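N-acetylmuramoyl-L-alanine amidase domain-containing protein SAOUHSC_02979 (Staphylococcus aureus, PDB 5T1Q) probably cleaves amide bonds of cell-wall peptidoglycan as a secreted hydrolase, this chain being its C-terminal part with a glucosaminidase-type and a CHAP domain. Local coordinates at residues Thr266-Asp271 / His276-Arg281; Gly270-Ala275 / Gln283-Gln288; Ser332-Lys335 / Ile340-Arg343. One frame throughout, in Å; residues are numbered along the deposited sequence.

Interaction 1. Residues Thr266-Asp271 / His276-Arg281; sequences TSISGD and HNWNNR. With NA (sodium ion), chain E.
I268 and W278 meet where the loop ahead of helix 278-284 in the CHAP domain folds back onto the start of that helix. CD1 of I268 lies 3.8 Å from CZ3 of W278 and equally far from CE3; it comes obliquely onto the six-membered ring. With CG1 anti to the backbone N (chi1 -162°) and chi2 also close to anti, the extended isoleucine arm carries CD1 to the indole. I356 of strand 354-357 touches both residues, which places the pair between loop, helix and sheet. The indole NE1 bonds to G273 O, which limits rotation of the ring.

The polar half lies at D271 and R281. NH1 of R281 donates to D271 O at 3.0 Å with an N-H...O angle of 152°; the oxygen lies near the guanidinium plane, whereas NH1 stands 36° out of the carbonyl plane. Within the loop, OG of S269 donates to D271 OD1 at 2.7 Å.

The residues leading into the helix and its first turn bind a sodium ion, completed by E302 and two waters: H276 O is 2.2 Å from it, N280 OD1 2.3 Å and N279 OD1 2.5 Å.

Interaction 2. Residues Gly270-Ala275 / Gln283-Gln288; sequences GDLGDA and QYRDYQ
D271 and R285 form the charged part of this contact, a salt bridge made through one nitrogen. NE of R285 donates to OD2 of D271 at 2.9 Å, and the N-H...O angle of 159° shows a fairly straight bond. OD2 lies at the edge of the guanidinium, near its plane, but NE stands 40° above the plane of the carboxylate. The two flat groups are turned 62° against each other, and one nitrogen and one oxygen carry the bridge, with D271 OD1 3.6 Å from R285 NE. The aspartate and the arginine reach toward each other from their two segments. R285 is extended from CG to NE, and the turn about its CD-NE bond sets the guanidinium so that NH2 reaches R281 O, back in the helix, while NE serves the loop. With OD1 already taken by S269, both carboxylate oxygens of D271 have a partner.

The apolar part is slight. CD2 of L272 slides alongside the aliphatic shaft of R285, 4.0 Å from its CD, the two chains running in opposite senses. L272 is buried, and it also packs on W278 and R281.

Backbone groups bring in other parts of the fold: L272 N bonds to Y248 OH, and R285 O accepts from K359 NZ. Since R285 is the first residue to leave helical geometry, the contact pins the C-terminal end of helix 278-284 to the loop before it, a salt bridge between the loop and the residue that follows the helix, at the periphery of the CHAP domain, whose family belongs to the papain-like peptidases.

Interaction 3. Residues Ser332-Lys335 / Ile340-Arg343; sequences SNVK and ISHR
S332 and I340 form an antiparallel, non-hydrogen-bonded pair with their CA atoms 4.2 Å apart, and the residue after S332, N333, has left-handed helical phi/psi of 55°/33°. Side chains of S332 and I340 lie on one face of the sheet, CB of the first 4.4 Å from CG1 of the second, and both touch Y256 of helix 253-262; S332 OG bonds to G251 O.

The contact belongs to the hairpin joining strands 327-332 and 339-345 in the mixed sheet at the core of the CHAP-type, papain-like part of the chain, where strand 37-39 lies beside 339-345. E331, just before it, is salt-bridged to R343 NE and fits a Cys-His-Glu triad that, as in other CHAP domains, is probably catalytic; V334 touches residues of that pattern.

S341 has the largest buried area of the contact and faces the turn. Its OG, set between the backbone N and the carbonyl carbon (chi1 60°), meets V334 CG2 at 3.4 Å and K335 CB at 3.7 Å, while the rest of the lysine leads away. A water bridges the two segments: it accepts from V334 N at 2.9 Å and is hydrogen-bonded to S341 OG at 2.6 Å.

Following the chain from the N terminus, interaction 1 closes the four-residue loop 272-275 by bringing residues 266-271 onto the start of helix 278-284. Interaction 2 begins within that same stretch, sharing G270 and D271, but ends later, beyond the helix at 283-288; the two therefore cross rather than nest. Their centres are about 3 Å apart, and together they tie the loop to both ends of the helix. Interaction 3 follows in series, closing the hairpin turn between strands 327-332 and 339-345. Its centre is about 20 Å from that of interaction 1 and 22 Å from that of interaction 2, without touching either, so it is a separate contact, tying two neighbouring strands of the sheet.

Interaction 1. Residues Thr266-Asp271 / His276-Arg281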
loop_
_atom_site.group_PDB
_atom_site.type_symbol
_atom_site.label_atom_id
_atom_site.label_comp_id
_atom_site.label_asym_id
_atom_site.label_seq_id
_atom_site.Cartn_x
_atom_site.Cartn_y
_atom_site.Cartn_z
ATOM N N THR A 266 -22.809 0.190 -2.940
ATOM C CA THR A 266 -23.212 1.587 -3.008
ATOM C C THR A 266 -22.022 2.375 -3.507
ATOM O O THR A 266 -20.873 2.031 -3.233
ATOM C CB THR A 266 -23.735 2.147 -1.658
ATOM O OG1 THR A 266 -22.657 2.609 -0.839
ATOM C CG2 THR A 266 -24.559 1.095 -0.905
ATOM N N SER A 267 -22.296 3.418 -4.269
ATOM C CA SER A 267 -21.225 4.199 -4.848
ATOM C C SER A 267 -21.315 5.686 -4.555
ATOM O O SER A 267 -22.367 6.222 -4.192
ATOM C CB SER A 267 -21.197 3.986 -6.357
ATOM O OG SER A 267 -22.379 4.476 -6.962
ATOM N N ILE A 268 -20.163 6.322 -4.734
ATOM C CA ILE A 268 -19.983 7.741 -4.578
ATOM C C ILE A 268 -19.098 8.163 -5.767
ATOM O O ILE A 268 -18.182 7.430 -6.130
ATOM C CB ILE A 268 -19.369 8.025 -3.192
ATOM C CG1 ILE A 268 -19.581 9.477 -2.810
ATOM C CG2 ILE A 268 -17.882 7.643 -3.123
ATOM C CD1 ILE A 268 -19.385 9.727 -1.331
ATOM N N SER A 269 -19.374 9.308 -6.398
ATOM C CA SER A 269 -18.598 9.722 -7.585
ATOM C C SER A 269 -17.119 10.028 -7.332
ATOM O O SER A 269 -16.682 10.210 -6.189
ATOM C CB SER A 269 -19.249 10.901 -8.307
ATOM O OG SER A 269 -19.390 12.000 -7.458
ATOM N N GLY A 270 -16.375 10.090 -8.427
ATOM C CA GLY A 270 -14.943 10.324 -8.390
ATOM C C GLY A 270 -14.520 11.770 -8.499
ATOM O O GLY A 270 -13.310 12.050 -8.497
ATOM N N ASP A 271 -15.502 12.681 -8.553
ATOM C CA ASP A 271 -15.258 14.107 -8.729
ATOM C C ASP A 271 -15.429 14.933 -7.441
ATOM O O ASP A 271 -15.557 16.161 -7.504
ATOM C CB ASP A 271 -16.193 14.663 -9.827
ATOM C CG ASP A 271 -17.672 14.877 -9.343
ATOM O OD1 ASP A 271 -18.147 14.191 -8.397
ATOM O OD2 ASP A 271 -18.362 15.748 -9.916
ATOM N N HIS A 276 -12.334 17.129 2.536
ATOM C CA HIS A 276 -13.206 18.136 3.120
ATOM C C HIS A 276 -14.273 18.659 2.168
ATOM O O HIS A 276 -15.279 19.205 2.633
ATOM C CB HIS A 276 -12.400 19.314 3.691
ATOM C CG HIS A 276 -11.747 20.151 2.655
ATOM N ND1 HIS A 276 -12.204 21.406 2.334
ATOM C CD2 HIS A 276 -10.702 19.904 1.828
ATOM C CE1 HIS A 276 -11.451 21.911 1.371
ATOM N NE2 HIS A 276 -10.546 21.013 1.031
ATOM N N ASN A 277 -14.038 18.548 0.855
ATOM C CA ASN A 277 -15.020 18.978 -0.124
ATOM C C ASN A 277 -16.087 17.944 -0.399
ATOM O O ASN A 277 -17.009 18.221 -1.145
ATOM C CB ASN A 277 -14.355 19.319 -1.461
ATOM C CG ASN A 277 -13.723 20.686 -1.468
ATOM O OD1 ASN A 277 -14.258 21.632 -0.896
ATOM N ND2 ASN A 277 -12.605 20.810 -2.169
ATOM N N TRP A 278 -15.973 16.758 0.187
ATOM C CA TRP A 278 -16.943 15.699 -0.103
ATOM C C TRP A 278 -18.382 16.026 0.287
ATOM O O TRP A 278 -19.298 15.793 -0.499
ATOM C CB TRP A 278 -16.501 14.382 0.536
ATOM C CG TRP A 278 -15.487 13.625 -0.289
ATOM C CD1 TRP A 278 -14.437 14.137 -0.977
ATOM C CD2 TRP A 278 -15.392 12.205 -0.413
ATOM N NE1 TRP A 278 -13.724 13.115 -1.592
ATOM C CE2 TRP A 278 -14.284 11.924 -1.240
ATOM C CE3 TRP A 278 -16.140 11.136 0.096
ATOM C CZ2 TRP A 278 -13.914 10.627 -1.582
ATOM C CZ3 TRP A 278 -15.784 9.841 -0.265
ATOM C CH2 TRP A 278 -14.681 9.601 -1.090
ATOM N N ASN A 279 -18.575 16.588 1.484
ATOM C CA ASN A 279 -19.927 16.869 1.958
ATOM C C ASN A 279 -20.655 17.949 1.148
ATOM O O ASN A 279 -21.802 17.749 0.760
ATOM C CB ASN A 279 -19.973 17.127 3.482
ATOM C CG ASN A 279 -19.124 18.297 3.919
ATOM O OD1 ASN A 279 -18.173 18.697 3.229
ATOM N ND2 ASN A 279 -19.438 18.844 5.077
ATOM N N ASN A 280 -20.003 19.083 0.901
ATOM C CA ASN A 280 -20.620 20.170 0.112
ATOM C C ASN A 280 -20.764 19.765 -1.374
ATOM O O ASN A 280 -21.777 20.036 -1.989
ATOM C CB ASN A 280 -19.860 21.498 0.248
ATOM C CG ASN A 280 -18.364 21.327 0.127
ATOM O OD1 ASN A 280 -17.726 20.743 1.020
ATOM N ND2 ASN A 280 -17.786 21.832 -0.946
ATOM N N ARG A 281 -19.772 19.097 -1.950
ATOM C CA ARG A 281 -19.931 18.671 -3.329
ATOM C C ARG A 281 -21.001 17.586 -3.462
ATOM O O ARG A 281 -21.803 17.642 -4.387
ATOM C CB ARG A 281 -18.622 18.196 -3.934
ATOM C CG ARG A 281 -17.624 19.321 -4.168
ATOM C CD ARG A 281 -16.500 18.872 -5.078
ATOM N NE ARG A 281 -15.463 19.887 -5.176
ATOM C CZ ARG A 281 -14.345 19.763 -5.878
ATOM N NH1 ARG A 281 -14.092 18.662 -6.607
ATOM N NH2 ARG A 281 -13.469 20.756 -5.868
HETATM NA NA NA E . -16.774 20.724 3.163
HETATM O O HOH W 1 -15.258 22.307 2.543
HETATM O O HOH W 2 -18.517 22.275 4.229
#

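Interaction 2. Residues Gly270-Ala275 / Gln283-Gln288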
loop_
_atom_site.group_PDB
_atom_site.type_symbol
_atom_site.label_atom_id
_atom_site.label_comp_id
_atom_site.label_asym_id
_atom_site.label_seq_id
_atom_site.Cartn_x
_atom_site.Cartn_y
_atom_site.Cartn_z
ATOM N N GLY A 270 -16.375 10.090 -8.427
ATOM C CA GLY A 270 -14.943 10.324 -8.390
ATOM C C GLY A 270 -14.520 11.770 -8.499
ATOM O O GLY A 270 -13.310 12.050 -8.497
ATOM N N ASP A 271 -15.502 12.681 -8.553
ATOM C CA ASP A 271 -15.258 14.107 -8.729
ATOM C C ASP A 271 -15.429 14.933 -7.441
ATOM O O ASP A 271 -15.557 16.161 -7.504
ATOM C CB ASP A 271 -16.193 14.663 -9.827
ATOM C CG ASP A 271 -17.672 14.877 -9.343
ATOM O OD1 ASP A 271 -18.147 14.191 -8.397
ATOM O OD2 ASP A 271 -18.362 15.748 -9.916
ATOM N N LEU A 272 -15.425 14.281 -6.281
ATOM C CA LEU A 272 -15.632 15.013 -5.031
ATOM C C LEU A 272 -14.376 15.738 -4.517
ATOM O O LEU A 272 -14.462 16.497 -3.552
ATOM C CB LEU A 272 -16.229 14.097 -3.955
ATOM C CG LEU A 272 -17.591 13.442 -4.273
ATOM C CD1 LEU A 272 -18.039 12.600 -3.107
ATOM C CD2 LEU A 272 -18.694 14.424 -4.622
ATOM N N GLY A 273 -13.226 15.510 -5.151
ATOM C CA GLY A 273 -11.976 16.183 -4.767
ATOM C C GLY A 273 -11.417 15.738 -3.418
ATOM O O GLY A 273 -11.629 14.597 -2.989
ATOM N N ASP A 274 -10.671 16.629 -2.761
ATOM C CA ASP A 274 -10.107 16.323 -1.441
ATOM C C ASP A 274 -11.217 16.083 -0.431
ATOM O O ASP A 274 -12.318 16.605 -0.573
ATOM C CB ASP A 274 -9.200 17.441 -0.955
ATOM C CG ASP A 274 -8.051 17.717 -1.915
ATOM O OD1 ASP A 274 -7.582 16.777 -2.601
ATOM O OD2 ASP A 274 -7.630 18.880 -1.980
ATOM N N ALA A 275 -10.885 15.339 0.616
ATOM C CA ALA A 275 -11.853 14.911 1.609
ATOM C C ALA A 275 -12.833 15.965 2.130
ATOM O O ALA A 275 -14.029 15.716 2.167
ATOM C CB ALA A 275 -11.128 14.263 2.782
ATOM N N GLN A 283 -23.581 16.976 -1.569
ATOM C CA GLN A 283 -24.866 17.659 -1.356
ATOM C C GLN A 283 -25.336 18.330 -2.652
ATOM O O GLN A 283 -26.507 18.237 -3.009
ATOM C CB GLN A 283 -24.709 18.693 -0.226
ATOM C CG GLN A 283 -25.850 19.687 -0.014
ATOM C CD GLN A 283 -27.152 19.052 0.412
ATOM O OE1 GLN A 283 -27.184 18.067 1.148
ATOM N NE2 GLN A 283 -28.243 19.634 -0.033
ATOM N N TYR A 284 -24.423 18.981 -3.364
ATOM C CA TYR A 284 -24.792 19.624 -4.615
ATOM C C TYR A 284 -25.155 18.580 -5.690
ATOM O O TYR A 284 -26.087 18.788 -6.465
ATOM C CB TYR A 284 -23.687 20.562 -5.126
ATOM C CG TYR A 284 -24.108 21.304 -6.380
ATOM C CD1 TYR A 284 -24.838 22.475 -6.300
ATOM C CD2 TYR A 284 -23.818 20.791 -7.650
ATOM C CE1 TYR A 284 -25.246 23.148 -7.456
ATOM C CE2 TYR A 284 -24.217 21.445 -8.809
ATOM C CZ TYR A 284 -24.931 22.617 -8.717
ATOM O OH TYR A 284 -25.336 23.271 -9.865
ATOM N N ARG A 285 -24.428 17.461 -5.684
ATOM C CA ARG A 285 -24.592 16.370 -6.659
ATOM C C ARG A 285 -25.676 15.328 -6.285
ATOM O O ARG A 285 -25.604 14.158 -6.679
ATOM C CB ARG A 285 -23.221 15.722 -6.937
ATOM C CG ARG A 285 -22.258 16.652 -7.685
ATOM C CD ARG A 285 -20.796 16.357 -7.370
ATOM N NE ARG A 285 -19.854 17.317 -7.955
ATOM C CZ ARG A 285 -19.696 18.588 -7.566
ATOM N NH1 ARG A 285 -18.787 19.341 -8.172
ATOM N NH2 ARG A 285 -20.446 19.130 -6.605
ATOM N N ASP A 286 -26.661 15.773 -5.509
ATOM C CA ASP A 286 -27.864 14.982 -5.203
ATOM C C ASP A 286 -27.717 13.797 -4.231
ATOM O O ASP A 286 -28.562 12.914 -4.225
ATOM C CB ASP A 286 -28.516 14.498 -6.509
ATOM C CG ASP A 286 -30.008 14.215 -6.358
ATOM O OD1 ASP A 286 -30.715 15.066 -5.773
ATOM O OD2 ASP A 286 -30.492 13.172 -6.876
ATOM N N TYR A 287 -26.666 13.769 -3.428
ATOM C CA TYR A 287 -26.513 12.716 -2.421
ATOM C C TYR A 287 -27.210 13.162 -1.142
ATOM O O TYR A 287 -27.339 14.365 -0.911
ATOM C CB TYR A 287 -25.049 12.470 -2.121
ATOM C CG TYR A 287 -24.320 11.765 -3.209
ATOM C CD1 TYR A 287 -23.832 12.455 -4.310
ATOM C CD2 TYR A 287 -24.105 10.401 -3.146
ATOM C CE1 TYR A 287 -23.164 11.795 -5.329
ATOM C CE2 TYR A 287 -23.447 9.734 -4.161
ATOM C CZ TYR A 287 -22.978 10.443 -5.249
ATOM O OH TYR A 287 -22.322 9.775 -6.247
ATOM N N GLN A 288 -27.681 12.202 -0.339
ATOM C CA GLN A 288 -28.288 12.494 0.964
ATOM C C GLN A 288 -27.109 12.790 1.899
ATOM O O GLN A 288 -26.216 11.952 2.056
ATOM C CB GLN A 288 -29.069 11.282 1.524
ATOM C CG GLN A 288 -30.121 10.661 0.594
ATOM C CD GLN A 288 -30.385 9.159 0.879
ATOM O OE1 GLN A 288 -30.415 8.329 -0.048
ATOM N NE2 GLN A 288 -30.513 8.802 2.163
#

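Interaction 3. Residues Ser332-Lys335 / Ile340-Arg343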
loop_
_atom_site.group_PDB
_atom_site.type_symbol
_atom_site.label_atom_id
_atom_site.label_comp_id
_atom_site.label_asym_id
_atom_site.label_seq_id
_atom_site.Cartn_x
_atom_site.Cartn_y
_atom_site.Cartn_z
ATOM N N SER A 332 -7.900 4.968 6.028
ATOM C CA SER A 332 -6.562 4.625 5.589
ATOM C C SER A 332 -5.621 5.795 5.791
ATOM O O SER A 332 -6.042 6.947 5.834
ATOM C CB SER A 332 -6.561 4.264 4.104
ATOM O OG SER A 332 -6.919 5.405 3.315
ATOM N N ASN A 333 -4.341 5.460 5.895
ATOM C CA ASN A 333 -3.240 6.399 6.026
ATOM C C ASN A 333 -3.276 7.425 7.174
ATOM O O ASN A 333 -2.749 8.520 7.026
ATOM C CB ASN A 333 -2.907 7.035 4.652
ATOM C CG ASN A 333 -2.199 6.047 3.709
ATOM O OD1 ASN A 333 -2.531 4.860 3.658
ATOM N ND2 ASN A 333 -1.218 6.524 2.982
ATOM N N VAL A 334 -3.859 7.056 8.323
ATOM C CA VAL A 334 -3.787 7.913 9.520
ATOM C C VAL A 334 -2.870 7.265 10.569
ATOM O O VAL A 334 -2.184 7.965 11.294
ATOM C CB VAL A 334 -5.160 8.257 10.168
ATOM C CG1 VAL A 334 -6.128 8.758 9.123
ATOM C CG2 VAL A 334 -5.746 7.085 10.933
ATOM N N LYS A 335 -2.850 5.936 10.631
ATOM C CA LYS A 335 -2.024 5.225 11.607
ATOM C C LYS A 335 -0.601 5.031 11.069
ATOM O O LYS A 335 0.354 4.905 11.841
ATOM C CB LYS A 335 -2.669 3.876 11.969
ATOM C CG LYS A 335 -2.093 3.190 13.205
ATOM C CD LYS A 335 -2.419 3.964 14.487
ATOM C CE LYS A 335 -1.712 3.399 15.719
ATOM N NZ LYS A 335 -2.095 1.993 16.031
ATOM N N ILE A 340 -4.526 0.558 6.884
ATOM C CA ILE A 340 -5.948 0.723 7.080
ATOM C C ILE A 340 -6.157 0.509 8.586
ATOM O O ILE A 340 -5.691 -0.479 9.122
ATOM C CB ILE A 340 -6.729 -0.324 6.280
ATOM C CG1 ILE A 340 -6.561 -0.054 4.784
ATOM C CG2 ILE A 340 -8.211 -0.316 6.655
ATOM C CD1 ILE A 340 -6.987 -1.221 3.927
ATOM N N SER A 341 -6.790 1.473 9.252
ATOM C CA SER A 341 -7.033 1.430 10.707
ATOM C C SER A 341 -8.482 1.805 11.032
ATOM O O SER A 341 -9.270 2.133 10.145
ATOM C CB SER A 341 -6.075 2.378 11.442
ATOM O OG SER A 341 -6.256 3.703 10.988
ATOM N N HIS A 342 -8.822 1.745 12.309
ATOM C CA HIS A 342 -10.191 1.980 12.736
ATOM C C HIS A 342 -10.199 2.584 14.122
ATOM O O HIS A 342 -9.258 2.397 14.887
ATOM C CB HIS A 342 -10.954 0.639 12.830
ATOM C CG HIS A 342 -10.318 -0.486 12.083
ATOM N ND1 HIS A 342 -9.521 -1.425 12.704
ATOM C CD2 HIS A 342 -10.348 -0.826 10.773
ATOM C CE1 HIS A 342 -9.086 -2.294 11.808
ATOM N NE2 HIS A 342 -9.569 -1.948 10.626
ATOM N N ARG A 343 -11.281 3.260 14.465
ATOM C CA ARG A 343 -11.407 3.849 15.788
ATOM C C ARG A 343 -12.844 4.221 16.070
ATOM O O ARG A 343 -13.685 4.142 15.194
ATOM C CB ARG A 343 -10.502 5.100 15.927
ATOM C CG ARG A 343 -10.738 6.181 14.890
ATOM C CD ARG A 343 -9.668 7.274 14.981
ATOM N NE ARG A 343 -9.739 8.162 13.824
ATOM C CZ ARG A 343 -10.016 9.467 13.822
ATOM N NH1 ARG A 343 -10.210 10.155 14.938
ATOM N NH2 ARG A 343 -10.036 10.110 12.655
HETATM O O HOH W 3 -4.726 4.349 8.943
#